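Local coordinates for protein ribulose bisphosphate carboxylase (PDB 6HUN) that probably adds carbon dioxide and water to ribulose 1,5-bisphosphate, giving two molecules of 3-phosphoglycerate, as part of an archaeal AMP degradation pathway, at residues 194-199 and 232-237; 164-169 and 198-203; 158-163 and 263-268; 406-411 and 420-425; 257-262 and 288-293. All blocks are in the same frame, centred on the assembly; numbering follows the deposited sequence.

Interaction 1 (194-199 and 232-237); sequences ILIGGI and KETGER
Glu233 meets Ile196 through its aliphatic base: its CB lies 4.0 Å from Ile196 CD1, and the two side chains run at a slant to one another. Ile196 gets there because its CG1 branch swings to the far side from its own backbone N (chi1 -153°), carrying the terminal methyl across the gap. Glutamate suits this spot at the protein surface, since its CB methylene can lie against a hydrocarbon while the carboxylate turns elsewhere, with OE1 bonded to Tyr192 OH. Thr234 comes next, its two branches doing different work. Its CG2 methyl crosses to pack 3.7 Å from the carbonyl Ile196 O, whereas OG1 stays with its own helix end: it accepts Glu236 N at 3.1 Å (161°), forming an ST turn, and also bonds to Ala230 O one turn earlier. Gly235 allows the chain to leave the helix with positive phi. Glu236 then points toward the other segment, and its OE1 comes within 4.5 Å of Gly198 CA while pairing with Arg423. Gly198 closes helix 184-196 by a Schellman motif, its N bonded to Leu195 O at 2.9 Å, in a backbone conformation that suits glycine. The contact joins the C-terminal ends of two outer helices of the barrel: Leu195 packs on Ile227 and Ala230 of helix 216-234, while Ile199 turns the other way, onto Leu172 and Thr174 of strand 171-174.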
# COMPACT_ATOMS: atom_id res chain seq x y z
N ILE A 194 -28.68 17.70 0.61
CA ILE A 194 -27.51 17.99 -0.23
C ILE A 194 -27.90 18.00 -1.70
O ILE A 194 -27.70 18.99 -2.41
CB ILE A 194 -26.39 16.97 0.08
CG1 ILE A 194 -25.74 17.27 1.44
CG2 ILE A 194 -25.29 16.95 -1.01
CD1 ILE A 194 -25.06 16.08 2.10
N LEU A 195 -28.48 16.90 -2.20
CA LEU A 195 -28.79 16.81 -3.63
C LEU A 195 -29.87 17.81 -4.04
O LEU A 195 -29.75 18.46 -5.09
CB LEU A 195 -29.24 15.41 -3.98
CG LEU A 195 -28.24 14.31 -3.58
CD1 LEU A 195 -28.82 13.02 -4.06
CD2 LEU A 195 -26.90 14.55 -4.22
N ILE A 196 -30.94 17.91 -3.24
CA ILE A 196 -32.09 18.76 -3.59
C ILE A 196 -31.68 20.20 -3.90
O ILE A 196 -32.33 20.87 -4.71
CB ILE A 196 -33.15 18.70 -2.46
CG1 ILE A 196 -34.53 18.97 -3.03
CG2 ILE A 196 -32.84 19.70 -1.33
CD1 ILE A 196 -35.05 17.83 -3.86
N GLY A 197 -30.62 20.70 -3.29
CA GLY A 197 -30.26 22.06 -3.61
C GLY A 197 -29.27 22.26 -4.74
O GLY A 197 -28.92 23.40 -5.02
N GLY A 198 -28.78 21.21 -5.40
CA GLY A 198 -27.89 21.43 -6.53
C GLY A 198 -26.57 20.65 -6.53
O GLY A 198 -25.81 20.71 -7.50
N ILE A 199 -26.25 19.94 -5.46
CA ILE A 199 -25.03 19.13 -5.51
C ILE A 199 -25.33 17.89 -6.37
O ILE A 199 -26.48 17.43 -6.44
CB ILE A 199 -24.51 18.80 -4.10
CG1 ILE A 199 -24.10 20.07 -3.38
CG2 ILE A 199 -23.32 17.78 -4.14
CD1 ILE A 199 -23.36 21.05 -4.23
N LYS A 232 -36.32 13.52 -9.30
CA LYS A 232 -37.70 13.76 -9.75
C LYS A 232 -38.13 15.20 -9.53
O LYS A 232 -38.94 15.74 -10.31
CB LYS A 232 -38.62 12.77 -9.06
CG LYS A 232 -38.62 11.42 -9.71
CD LYS A 232 -39.30 10.40 -8.82
CE LYS A 232 -39.31 9.00 -9.45
NZ LYS A 232 -39.74 7.95 -8.50
N GLU A 233 -37.63 15.84 -8.48
CA GLU A 233 -37.98 17.21 -8.15
C GLU A 233 -37.13 18.24 -8.90
O GLU A 233 -37.64 19.28 -9.31
CB GLU A 233 -37.85 17.40 -6.63
CG GLU A 233 -38.47 16.25 -5.89
CD GLU A 233 -39.30 16.67 -4.70
OE1 GLU A 233 -38.96 16.24 -3.58
OE2 GLU A 233 -40.29 17.43 -4.90
N THR A 234 -35.83 17.98 -9.08
CA THR A 234 -34.93 18.90 -9.76
C THR A 234 -34.91 18.72 -11.27
O THR A 234 -34.58 19.68 -11.99
CB THR A 234 -33.48 18.73 -9.26
OG1 THR A 234 -33.08 17.38 -9.56
CG2 THR A 234 -33.37 18.99 -7.77
N GLY A 235 -35.24 17.54 -11.78
CA GLY A 235 -34.98 17.24 -13.17
C GLY A 235 -33.54 16.91 -13.52
O GLY A 235 -33.25 16.68 -14.71
N GLU A 236 -32.64 16.84 -12.53
CA GLU A 236 -31.21 16.67 -12.73
C GLU A 236 -30.82 15.30 -12.19
O GLU A 236 -31.21 14.94 -11.07
CB GLU A 236 -30.39 17.76 -12.01
CG GLU A 236 -30.74 19.24 -12.42
CD GLU A 236 -29.89 20.34 -11.69
OE1 GLU A 236 -29.39 20.14 -10.55
OE2 GLU A 236 -29.73 21.43 -12.29
N ARG A 237 -30.08 14.55 -13.00
CA ARG A 237 -29.43 13.31 -12.55
C ARG A 237 -28.47 13.57 -11.37
O ARG A 237 -27.84 14.63 -11.26
CB ARG A 237 -28.66 12.69 -13.72
CG ARG A 237 -29.48 12.19 -14.88
CD ARG A 237 -28.75 12.31 -16.25
NE ARG A 237 -29.70 12.43 -17.39
CZ ARG A 237 -30.21 13.57 -17.88
NH1 ARG A 237 -29.90 14.77 -17.37
NH2 ARG A 237 -31.04 13.53 -18.91

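Interaction 2 (164-169 and 198-203)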
# COMPACT_ATOMS: atom_id res chain seq x y z
N LEU A 164 -24.08 12.02 -15.76
CA LEU A 164 -24.75 13.05 -15.00
C LEU A 164 -25.54 14.03 -15.89
O LEU A 164 -26.28 14.87 -15.36
CB LEU A 164 -23.74 13.80 -14.14
CG LEU A 164 -23.19 12.87 -13.04
CD1 LEU A 164 -22.08 13.49 -12.26
CD2 LEU A 164 -24.29 12.39 -12.06
N GLY A 165 -25.32 14.00 -17.20
CA GLY A 165 -25.92 15.01 -18.08
C GLY A 165 -25.40 16.42 -17.85
O GLY A 165 -26.15 17.39 -17.99
N ILE A 166 -24.12 16.56 -17.47
CA ILE A 166 -23.48 17.84 -17.14
C ILE A 166 -22.44 18.11 -18.22
O ILE A 166 -21.35 17.54 -18.21
CB ILE A 166 -22.87 17.83 -15.74
CG1 ILE A 166 -23.93 17.46 -14.72
CG2 ILE A 166 -22.17 19.17 -15.43
CD1 ILE A 166 -23.43 17.24 -13.36
N LYS A 167 -22.76 19.02 -19.15
CA LYS A 167 -21.98 19.15 -20.37
C LYS A 167 -20.64 19.85 -20.16
O LYS A 167 -19.63 19.42 -20.73
CB LYS A 167 -22.80 19.89 -21.43
CG LYS A 167 -22.08 19.99 -22.76
CD LYS A 167 -23.00 20.52 -23.85
CE LYS A 167 -22.31 20.58 -25.20
NZ LYS A 167 -21.34 21.71 -25.28
N ASP A 168 -20.58 20.96 -19.35
CA ASP A 168 -19.47 21.92 -19.39
C ASP A 168 -18.95 22.32 -18.02
O ASP A 168 -17.74 22.41 -17.87
CB ASP A 168 -19.87 23.23 -20.13
CG ASP A 168 -20.19 23.00 -21.57
OD1 ASP A 168 -19.38 22.33 -22.24
OD2 ASP A 168 -21.26 23.46 -22.03
N ARG A 169 -19.83 22.59 -17.05
CA ARG A 169 -19.41 23.11 -15.76
C ARG A 169 -18.67 22.05 -14.95
O ARG A 169 -18.73 20.87 -15.27
CB ARG A 169 -20.62 23.62 -14.98
CG ARG A 169 -21.60 22.57 -14.58
CD ARG A 169 -22.52 23.11 -13.53
NE ARG A 169 -23.69 22.28 -13.29
CZ ARG A 169 -23.69 21.26 -12.44
NH1 ARG A 169 -22.59 20.93 -11.77
NH2 ARG A 169 -24.81 20.56 -12.27
N GLY A 198 -28.78 21.21 -5.40
CA GLY A 198 -27.89 21.43 -6.53
C GLY A 198 -26.57 20.65 -6.53
O GLY A 198 -25.81 20.71 -7.50
N ILE A 199 -26.25 19.94 -5.46
CA ILE A 199 -25.03 19.13 -5.51
C ILE A 199 -25.33 17.89 -6.37
O ILE A 199 -26.48 17.43 -6.44
CB ILE A 199 -24.51 18.80 -4.10
CG1 ILE A 199 -24.10 20.07 -3.38
CG2 ILE A 199 -23.32 17.78 -4.14
CD1 ILE A 199 -23.36 21.05 -4.23
N ASP A 200 -24.32 17.44 -7.11
CA ASP A 200 -24.49 16.38 -8.11
C ASP A 200 -24.21 15.01 -7.51
O ASP A 200 -24.89 14.04 -7.87
CB ASP A 200 -23.55 16.60 -9.30
CG ASP A 200 -23.64 18.02 -9.85
OD1 ASP A 200 -24.76 18.44 -10.31
OD2 ASP A 200 -22.59 18.70 -9.80
N LEU A 201 -23.26 14.93 -6.59
CA LEU A 201 -22.79 13.65 -6.04
C LEU A 201 -22.72 13.76 -4.53
O LEU A 201 -22.17 14.73 -3.99
CB LEU A 201 -21.42 13.26 -6.58
CG LEU A 201 -21.31 13.08 -8.08
CD1 LEU A 201 -19.84 13.10 -8.43
CD2 LEU A 201 -21.92 11.76 -8.53
N VAL A 202 -23.31 12.77 -3.83
CA VAL A 202 -23.08 12.64 -2.40
C VAL A 202 -21.99 11.59 -2.22
O VAL A 202 -21.92 10.62 -2.97
CB VAL A 202 -24.39 12.28 -1.65
CG1 VAL A 202 -25.10 11.17 -2.33
CG2 VAL A 202 -24.10 11.94 -0.18
N LYS A 203 -21.07 11.85 -1.32
CA LYS A 203 -19.86 11.03 -1.25
C LYS A 203 -19.68 10.48 0.14
O LYS A 203 -19.69 11.24 1.12
CB LYS A 203 -18.64 11.86 -1.64
CG LYS A 203 -17.26 11.16 -1.73
CD LYS A 203 -16.28 12.31 -2.07
CE LYS A 203 -14.86 11.83 -2.23
NZ LYS A 203 -13.91 12.34 -1.17
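Arg169 and Asp200 supply the ionic part of this contact. The guanidinium grips the carboxylate end-on, Arg169 NH1 to Asp200 OD2 at 3.0 Å and Arg169 NH2 to Asp200 OD1 at 2.9 Å, both nearly straight (177° and 174°). Each oxygen lies in the guanidinium plane and is met on its syn side, though the nitrogens sit somewhat out of the carboxylate plane, the two flat groups being 19° apart. Arginine fits because its chain, extended from CG to NE, spans the gap from the loop after helix 156-164 to the residue just before strand 201-203.

Aliphatic groups flank the pair. Ile166 lays its CG2 over the centre of the Arg169 guanidinium, 3.9 Å above the plane, while its CD1 reaches Asp200 OD1 at 3.5 Å. The apolar part is Leu164 CD1 on Leu201 CD2 at 4.1 Å, their side chains crossing at about a right angle, at the N-terminal end of the barrel.

Asp200 OD2 also receives the backbone N of Leu172, which ties the carboxylate to strand 171-174. With two hydrogen bonds from one arginine, a backbone amide and Arg423 close by, this buried carboxylate is probably kept ionised and held in one orientation, three residues before Lys203, a predicted magnesium ligand once carbamylated.

Interaction 3 (158-163 and 263-268); sequences QGVREI and NKFIMI
Ile163 and Lys264 mark the closest approach of the two backbones, their CA atoms 7.5 Å apart. Helix 156-164 turns one flank to the beginning of strand 265-269, and the spacing of three residues between Val160 and Ile163 puts both side chains on that flank.

Their shared target is the ring of Phe265. Val160 brings CG1 up to the ring's edge, near its plane, 4.1 Å from Phe265 CE1, the two side chains crossing at about a right angle. Ile163 arrives obliquely with CG2, 3.7 Å from Phe265 CE2 and 3.9 Å from Phe265 CZ.

The setting is the TIM barrel of the catalytic domain: strand 265-269 is fourth of eight parallel strands, and helix 156-164, which precedes the first, covers the N-terminal end of the barrel. Phe265 suits this place because a large flat ring fills the barrel interior between Leu241 and Ala291, whereas the next residue, Ile266, packs on helix 248-260 outside.

The same Ile163 CG2, anti to its backbone N when CG1 has chi1 -74°, also lies 3.9 Å from Lys264 CB. Lysine works at this edge by offering its methylenes to the isoleucine, then bending at chi2 and chi3 so that NZ pairs with Asp289.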
# COMPACT_ATOMS: atom_id res chain seq x y z
N GLN A 158 -15.52 12.23 -20.05
CA GLN A 158 -16.69 12.35 -20.91
C GLN A 158 -17.77 11.36 -20.52
O GLN A 158 -18.96 11.69 -20.56
CB GLN A 158 -16.29 12.23 -22.37
CG GLN A 158 -15.49 13.46 -22.91
CD GLN A 158 -16.03 14.88 -22.54
OE1 GLN A 158 -17.22 15.20 -22.67
NE2 GLN A 158 -15.12 15.75 -22.11
N GLY A 159 -17.39 10.14 -20.08
CA GLY A 159 -18.42 9.21 -19.69
C GLY A 159 -19.12 9.60 -18.41
O GLY A 159 -20.32 9.32 -18.26
N VAL A 160 -18.40 10.23 -17.46
CA VAL A 160 -19.04 10.70 -16.24
C VAL A 160 -19.94 11.89 -16.56
O VAL A 160 -21.06 12.01 -16.03
CB VAL A 160 -17.98 11.11 -15.22
CG1 VAL A 160 -18.57 11.89 -14.03
CG2 VAL A 160 -17.11 9.77 -14.79
N ARG A 161 -19.47 12.79 -17.41
CA ARG A 161 -20.37 13.91 -17.78
C ARG A 161 -21.64 13.37 -18.41
O ARG A 161 -22.72 13.97 -18.30
CB ARG A 161 -19.66 14.86 -18.73
CG ARG A 161 -18.54 15.69 -18.11
CD ARG A 161 -18.07 16.75 -19.09
NE ARG A 161 -17.21 17.73 -18.43
CZ ARG A 161 -17.60 18.65 -17.55
NH1 ARG A 161 -18.87 18.76 -17.19
NH2 ARG A 161 -16.70 19.43 -17.00
N GLU A 162 -21.52 12.29 -19.17
CA GLU A 162 -22.72 11.81 -19.85
C GLU A 162 -23.65 11.12 -18.87
O GLU A 162 -24.87 11.28 -18.96
CB GLU A 162 -22.37 10.88 -21.00
CG GLU A 162 -21.68 11.60 -22.14
CD GLU A 162 -20.82 10.66 -22.98
OE1 GLU A 162 -20.75 10.85 -24.21
OE2 GLU A 162 -20.20 9.74 -22.38
N ILE A 163 -23.10 10.37 -17.91
CA ILE A 163 -23.89 9.81 -16.80
C ILE A 163 -24.71 10.91 -16.09
O ILE A 163 -25.91 10.75 -15.84
CB ILE A 163 -22.96 9.10 -15.80
CG1 ILE A 163 -22.48 7.76 -16.36
CG2 ILE A 163 -23.67 8.96 -14.43
CD1 ILE A 163 -21.25 7.21 -15.54
N ASN A 263 -27.36 2.75 -9.31
CA ASN A 263 -26.34 3.77 -9.11
C ASN A 263 -25.16 3.49 -10.04
O ASN A 263 -24.89 2.33 -10.39
CB ASN A 263 -25.86 3.80 -7.65
CG ASN A 263 -24.97 5.00 -7.33
OD1 ASN A 263 -25.41 6.14 -7.43
ND2 ASN A 263 -23.70 4.74 -6.92
N LYS A 264 -24.46 4.55 -10.45
CA LYS A 264 -23.47 4.45 -11.52
C LYS A 264 -22.04 4.61 -11.02
O LYS A 264 -21.11 4.58 -11.83
CB LYS A 264 -23.73 5.47 -12.60
CG LYS A 264 -25.12 5.23 -13.31
CD LYS A 264 -25.04 3.89 -14.03
CE LYS A 264 -24.51 4.08 -15.46
NZ LYS A 264 -24.39 2.79 -16.22
N PHE A 265 -21.86 4.74 -9.72
CA PHE A 265 -20.54 5.04 -9.16
C PHE A 265 -20.23 4.12 -7.98
O PHE A 265 -21.11 3.80 -7.17
CB PHE A 265 -20.46 6.47 -8.65
CG PHE A 265 -20.71 7.51 -9.69
CD1 PHE A 265 -19.62 8.13 -10.32
CD2 PHE A 265 -22.02 7.89 -10.03
CE1 PHE A 265 -19.79 9.08 -11.27
CE2 PHE A 265 -22.21 8.91 -11.00
CZ PHE A 265 -21.06 9.48 -11.61
N ILE A 266 -18.93 3.77 -7.84
CA ILE A 266 -18.39 3.17 -6.63
C ILE A 266 -17.15 3.96 -6.26
O ILE A 266 -16.50 4.54 -7.13
CB ILE A 266 -18.07 1.64 -6.78
CG1 ILE A 266 -17.13 1.44 -7.98
CG2 ILE A 266 -19.43 0.90 -6.96
CD1 ILE A 266 -16.53 -0.04 -8.20
N MET A 267 -16.83 4.00 -4.97
CA MET A 267 -15.59 4.55 -4.48
C MET A 267 -14.77 3.45 -3.84
O MET A 267 -15.32 2.60 -3.12
CB MET A 267 -15.87 5.67 -3.45
CG MET A 267 -14.64 6.19 -2.74
SD MET A 267 -15.37 7.55 -1.74
CE MET A 267 -14.41 7.48 -0.25
N ILE A 268 -13.45 3.51 -4.03
CA ILE A 268 -12.53 2.54 -3.43
C ILE A 268 -11.28 3.27 -2.93
O ILE A 268 -10.77 4.20 -3.59
CB ILE A 268 -12.17 1.41 -4.38
CG1 ILE A 268 -11.28 0.40 -3.62
CG2 ILE A 268 -11.39 1.92 -5.61
CD1 ILE A 268 -11.24 -0.90 -4.32

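Interaction 4 (406-411 and 420-425)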
# COMPACT_ATOMS: atom_id res chain seq x y z
N GLY A 406 -17.86 22.02 3.41
CA GLY A 406 -18.06 23.09 4.38
C GLY A 406 -18.94 24.20 3.82
O GLY A 406 -19.88 24.64 4.47
N GLY A 407 -18.67 24.62 2.58
CA GLY A 407 -19.47 25.65 1.94
C GLY A 407 -20.94 25.32 1.87
O GLY A 407 -21.79 26.23 1.88
N VAL A 408 -21.28 24.04 1.83
CA VAL A 408 -22.66 23.61 1.61
C VAL A 408 -23.39 23.40 2.93
O VAL A 408 -24.44 24.00 3.18
CB VAL A 408 -22.67 22.32 0.75
CG1 VAL A 408 -24.01 21.58 0.91
CG2 VAL A 408 -22.43 22.66 -0.70
N LEU A 409 -22.84 22.55 3.80
CA LEU A 409 -23.48 22.20 5.06
C LEU A 409 -23.43 23.33 6.08
O LEU A 409 -24.22 23.32 7.03
CB LEU A 409 -22.83 20.92 5.61
CG LEU A 409 -22.64 19.90 4.51
CD1 LEU A 409 -21.67 18.78 4.92
CD2 LEU A 409 -23.97 19.32 4.18
N GLY A 410 -22.55 24.31 5.91
CA GLY A 410 -22.42 25.41 6.83
C GLY A 410 -23.15 26.68 6.44
O GLY A 410 -23.00 27.70 7.13
N HIS A 411 -23.95 26.66 5.37
CA HIS A 411 -24.62 27.89 4.91
C HIS A 411 -25.66 28.35 5.94
O HIS A 411 -26.43 27.54 6.46
CB HIS A 411 -25.29 27.65 3.55
CG HIS A 411 -25.69 28.91 2.84
ND1 HIS A 411 -26.99 29.40 2.86
CD2 HIS A 411 -24.98 29.76 2.06
CE1 HIS A 411 -27.05 30.51 2.14
NE2 HIS A 411 -25.85 30.76 1.65
N ARG A 420 -27.28 25.65 -3.35
CA ARG A 420 -27.64 26.63 -4.36
C ARG A 420 -26.59 27.73 -4.46
O ARG A 420 -26.24 28.17 -5.57
CB ARG A 420 -29.03 27.23 -4.08
CG ARG A 420 -29.83 27.36 -5.35
CD ARG A 420 -31.29 27.12 -5.07
NE ARG A 420 -31.70 27.78 -3.83
CZ ARG A 420 -32.19 27.13 -2.78
NH1 ARG A 420 -32.36 25.81 -2.84
NH2 ARG A 420 -32.51 27.80 -1.68
N ALA A 421 -26.05 28.17 -3.32
CA ALA A 421 -25.00 29.18 -3.36
C ALA A 421 -23.80 28.70 -4.17
O ALA A 421 -23.30 29.42 -5.04
CB ALA A 421 -24.60 29.59 -1.94
N VAL A 422 -23.33 27.47 -3.91
CA VAL A 422 -22.21 26.94 -4.69
C VAL A 422 -22.54 26.92 -6.18
O VAL A 422 -21.70 27.29 -7.01
CB VAL A 422 -21.85 25.52 -4.19
CG1 VAL A 422 -20.97 24.80 -5.21
CG2 VAL A 422 -21.14 25.60 -2.90
N ARG A 423 -23.75 26.47 -6.54
CA ARG A 423 -24.15 26.42 -7.96
C ARG A 423 -24.22 27.82 -8.56
O ARG A 423 -23.82 28.03 -9.71
CB ARG A 423 -25.50 25.71 -8.10
CG ARG A 423 -25.47 24.18 -7.94
CD ARG A 423 -24.87 23.44 -9.16
NE ARG A 423 -25.61 23.61 -10.41
CZ ARG A 423 -26.61 22.83 -10.83
NH1 ARG A 423 -27.04 21.81 -10.09
NH2 ARG A 423 -27.21 23.08 -11.99
N GLN A 424 -24.70 28.79 -7.81
CA GLN A 424 -24.71 30.15 -8.35
C GLN A 424 -23.29 30.66 -8.50
O GLN A 424 -22.97 31.32 -9.50
CB GLN A 424 -25.54 31.06 -7.45
CG GLN A 424 -26.98 30.66 -7.39
CD GLN A 424 -27.70 31.30 -6.24
OE1 GLN A 424 -27.09 31.86 -5.32
NE2 GLN A 424 -29.03 31.26 -6.31
N ALA A 425 -22.42 30.35 -7.54
CA ALA A 425 -21.02 30.73 -7.65
C ALA A 425 -20.39 30.12 -8.89
O ALA A 425 -19.67 30.81 -9.63
CB ALA A 425 -20.26 30.33 -6.39
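Val408 and Val422 meet methyl to methyl, with CG2 of Val408 3.9 Å from CG2 of Val422 and the two side chains at about a right angle. Each valine has its CG1 anti to the backbone N (chi1 160° in Val408 and 165° in Val422), which leaves CG2 anti to the carbonyl carbon, on the side of the other helix. Valine suits both helices, being short enough to let them come close and branched enough to present a methyl to its partner. Gly407 lies alongside, its CA 5.1 Å from Val422 CG2.

The second point of contact is His411 with Ala421. The alanine methyl, Ala421 CB, lies 4.0 Å from both His411 NE2 and His411 CD2, approaching the ring obliquely, and alanine offers a single methyl for the ring to rest against. His411 is fixed from outside this pair, since NE2 bonds to Glu444 O and ND1 makes a weak bond with Asp413 N, a pattern consistent with a neutral ring protonated on NE2.

Helix 405-409, which follows the last barrel strand and contains Gly406, predicted to bind substrate, thus packs on helix 415-431. Strand 171-174 lies against both, where Val408 touches Thr174 and Val422 touches Leu172; helix 443-452 in turn lies against Ala421 through Ala448.

Interaction 5 (257-262 and 288-293); sequences LVADYG and YDLAIH
Ala259, the residue through which helix 248-260 meets segment 288-293, gives its carbonyl O to the backbone N of Gly262 at 2.9 Å. This bond belongs to the Schellman motif that ends the helix, together with one from Asn263 N back to Val258 O; Gly262 serves as its C-prime residue, where positive phi suits glycine.

The methyl of Ala259 points toward Tyr288, its CB lying 3.8 Å from Tyr288 CB and 3.9 Å from each of Tyr288 CG and Tyr288 CD1. It therefore rests at the root of the tyrosine side chain and approaches the ring obliquely. Tyr288 CG stands anti to its own carbonyl carbon (chi1 -65°), and the tyrosine side chain also touches Ile255 and Lys256 of helix 248-260. Leu290 closes in more loosely from beside it, its CD2 4.4 Å from Ala259 CB. Alanine suits the helix here, because a single methyl lets the turn between helix 275-288 and strand 291-295 come close. The contact lies away from the predicted catalytic residues and joins two successive helix-to-strand turns of the barrel.

Asp289, in the second of these turns, sends its carboxylate to Lys155 and Lys264 rather than across to the helix, just as Ala259 O is spent on Gly262 N. What joins the two segments is accordingly apolar packing, dispersion and the burial of hydrocarbon, without the directional constraint that a hydrogen bond would impose.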
# COMPACT_ATOMS: atom_id res chain seq x y z
N LEU A 257 -24.51 -4.77 -5.50
CA LEU A 257 -25.67 -4.08 -4.92
C LEU A 257 -25.78 -2.65 -5.45
O LEU A 257 -26.89 -2.17 -5.73
CB LEU A 257 -25.57 -4.06 -3.40
CG LEU A 257 -25.89 -5.27 -2.53
CD1 LEU A 257 -25.41 -4.92 -1.14
CD2 LEU A 257 -27.42 -5.58 -2.55
N VAL A 258 -24.65 -1.94 -5.55
CA VAL A 258 -24.65 -0.60 -6.17
C VAL A 258 -25.23 -0.67 -7.58
O VAL A 258 -26.09 0.14 -7.97
CB VAL A 258 -23.22 -0.03 -6.18
CG1 VAL A 258 -23.19 1.20 -7.16
CG2 VAL A 258 -22.83 0.35 -4.79
N ALA A 259 -24.73 -1.59 -8.38
CA ALA A 259 -25.22 -1.75 -9.75
C ALA A 259 -26.72 -2.10 -9.77
O ALA A 259 -27.50 -1.51 -10.53
CB ALA A 259 -24.41 -2.84 -10.46
N ASP A 260 -27.15 -3.07 -8.93
CA ASP A 260 -28.56 -3.48 -8.94
C ASP A 260 -29.50 -2.35 -8.54
O ASP A 260 -30.68 -2.38 -8.92
CB ASP A 260 -28.77 -4.66 -8.00
CG ASP A 260 -28.12 -5.91 -8.53
OD1 ASP A 260 -27.80 -5.88 -9.75
OD2 ASP A 260 -27.92 -6.90 -7.78
N TYR A 261 -29.03 -1.39 -7.73
CA TYR A 261 -29.86 -0.24 -7.37
C TYR A 261 -29.79 0.89 -8.38
O TYR A 261 -30.37 1.95 -8.14
CB TYR A 261 -29.50 0.31 -5.98
CG TYR A 261 -30.12 -0.46 -4.83
CD1 TYR A 261 -31.42 -0.25 -4.43
CD2 TYR A 261 -29.40 -1.40 -4.15
CE1 TYR A 261 -31.97 -0.95 -3.38
CE2 TYR A 261 -29.92 -2.09 -3.11
CZ TYR A 261 -31.20 -1.86 -2.73
OH TYR A 261 -31.71 -2.59 -1.68
N GLY A 262 -29.21 0.66 -9.56
CA GLY A 262 -29.23 1.71 -10.55
C GLY A 262 -28.28 2.86 -10.29
O GLY A 262 -28.39 3.88 -10.97
N TYR A 288 -20.46 -4.12 -15.07
CA TYR A 288 -21.66 -3.49 -14.54
C TYR A 288 -21.83 -2.05 -15.02
O TYR A 288 -22.74 -1.35 -14.55
CB TYR A 288 -21.66 -3.51 -13.01
CG TYR A 288 -21.73 -4.87 -12.35
CD1 TYR A 288 -22.81 -5.73 -12.55
CD2 TYR A 288 -20.73 -5.26 -11.46
CE1 TYR A 288 -22.84 -6.98 -11.89
CE2 TYR A 288 -20.75 -6.46 -10.83
CZ TYR A 288 -21.80 -7.32 -11.05
OH TYR A 288 -21.77 -8.50 -10.38
N ASP A 289 -20.95 -1.58 -15.91
CA ASP A 289 -21.06 -0.24 -16.50
C ASP A 289 -21.06 0.88 -15.44
O ASP A 289 -21.91 1.78 -15.44
CB ASP A 289 -22.32 -0.17 -17.40
CG ASP A 289 -22.25 0.96 -18.42
OD1 ASP A 289 -21.16 1.22 -18.98
OD2 ASP A 289 -23.29 1.60 -18.71
N LEU A 290 -20.02 0.88 -14.57
CA LEU A 290 -19.87 1.83 -13.49
C LEU A 290 -18.63 2.71 -13.70
O LEU A 290 -17.71 2.36 -14.45
CB LEU A 290 -19.75 1.11 -12.09
CG LEU A 290 -20.84 0.09 -11.69
CD1 LEU A 290 -20.52 -0.68 -10.42
CD2 LEU A 290 -22.21 0.81 -11.62
N ALA A 291 -18.61 3.87 -13.05
CA ALA A 291 -17.42 4.69 -12.89
C ALA A 291 -16.86 4.47 -11.48
O ALA A 291 -17.60 4.13 -10.55
CB ALA A 291 -17.76 6.19 -13.11
N ILE A 292 -15.55 4.75 -11.31
CA ILE A 292 -14.85 4.52 -10.05
C ILE A 292 -14.23 5.81 -9.56
O ILE A 292 -13.42 6.41 -10.27
CB ILE A 292 -13.71 3.50 -10.19
CG1 ILE A 292 -14.29 2.15 -10.71
CG2 ILE A 292 -12.86 3.41 -8.82
CD1 ILE A 292 -13.22 1.15 -10.91
N HIS A 293 -14.55 6.16 -8.32
CA HIS A 293 -13.86 7.24 -7.63
C HIS A 293 -12.73 6.62 -6.81
O HIS A 293 -12.98 5.86 -5.87
CB HIS A 293 -14.83 7.97 -6.72
CG HIS A 293 -14.24 9.17 -6.05
ND1 HIS A 293 -14.60 10.46 -6.38
CD2 HIS A 293 -13.31 9.28 -5.07
CE1 HIS A 293 -13.94 11.31 -5.60
NE2 HIS A 293 -13.13 10.62 -4.82

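Interactions 1 and 2 share Gly198 and Ile199, and their centres are 9 Å apart. Arg423 of interaction 4 links it to both: its NH1 lies 2.9 Å from Glu236 OE1 and 3.1 Å from Gly198 O, and its guanidinium packs beside that of Arg169. Interactions 2 and 3 meet through Arg161 NH1, 2.9 Å from Arg169 O. Interactions 3 and 5, centres 8 Å apart, lie on neighbouring strands, with Lys264 O 2.9 Å from Ala291 N. The side chain of Leu201 in interaction 2 is about 10 Å from a bound calcium ion, and that of Phe265 in interaction 3 about 12 Å. Interaction 4 includes Gly406, predicted to bind substrate.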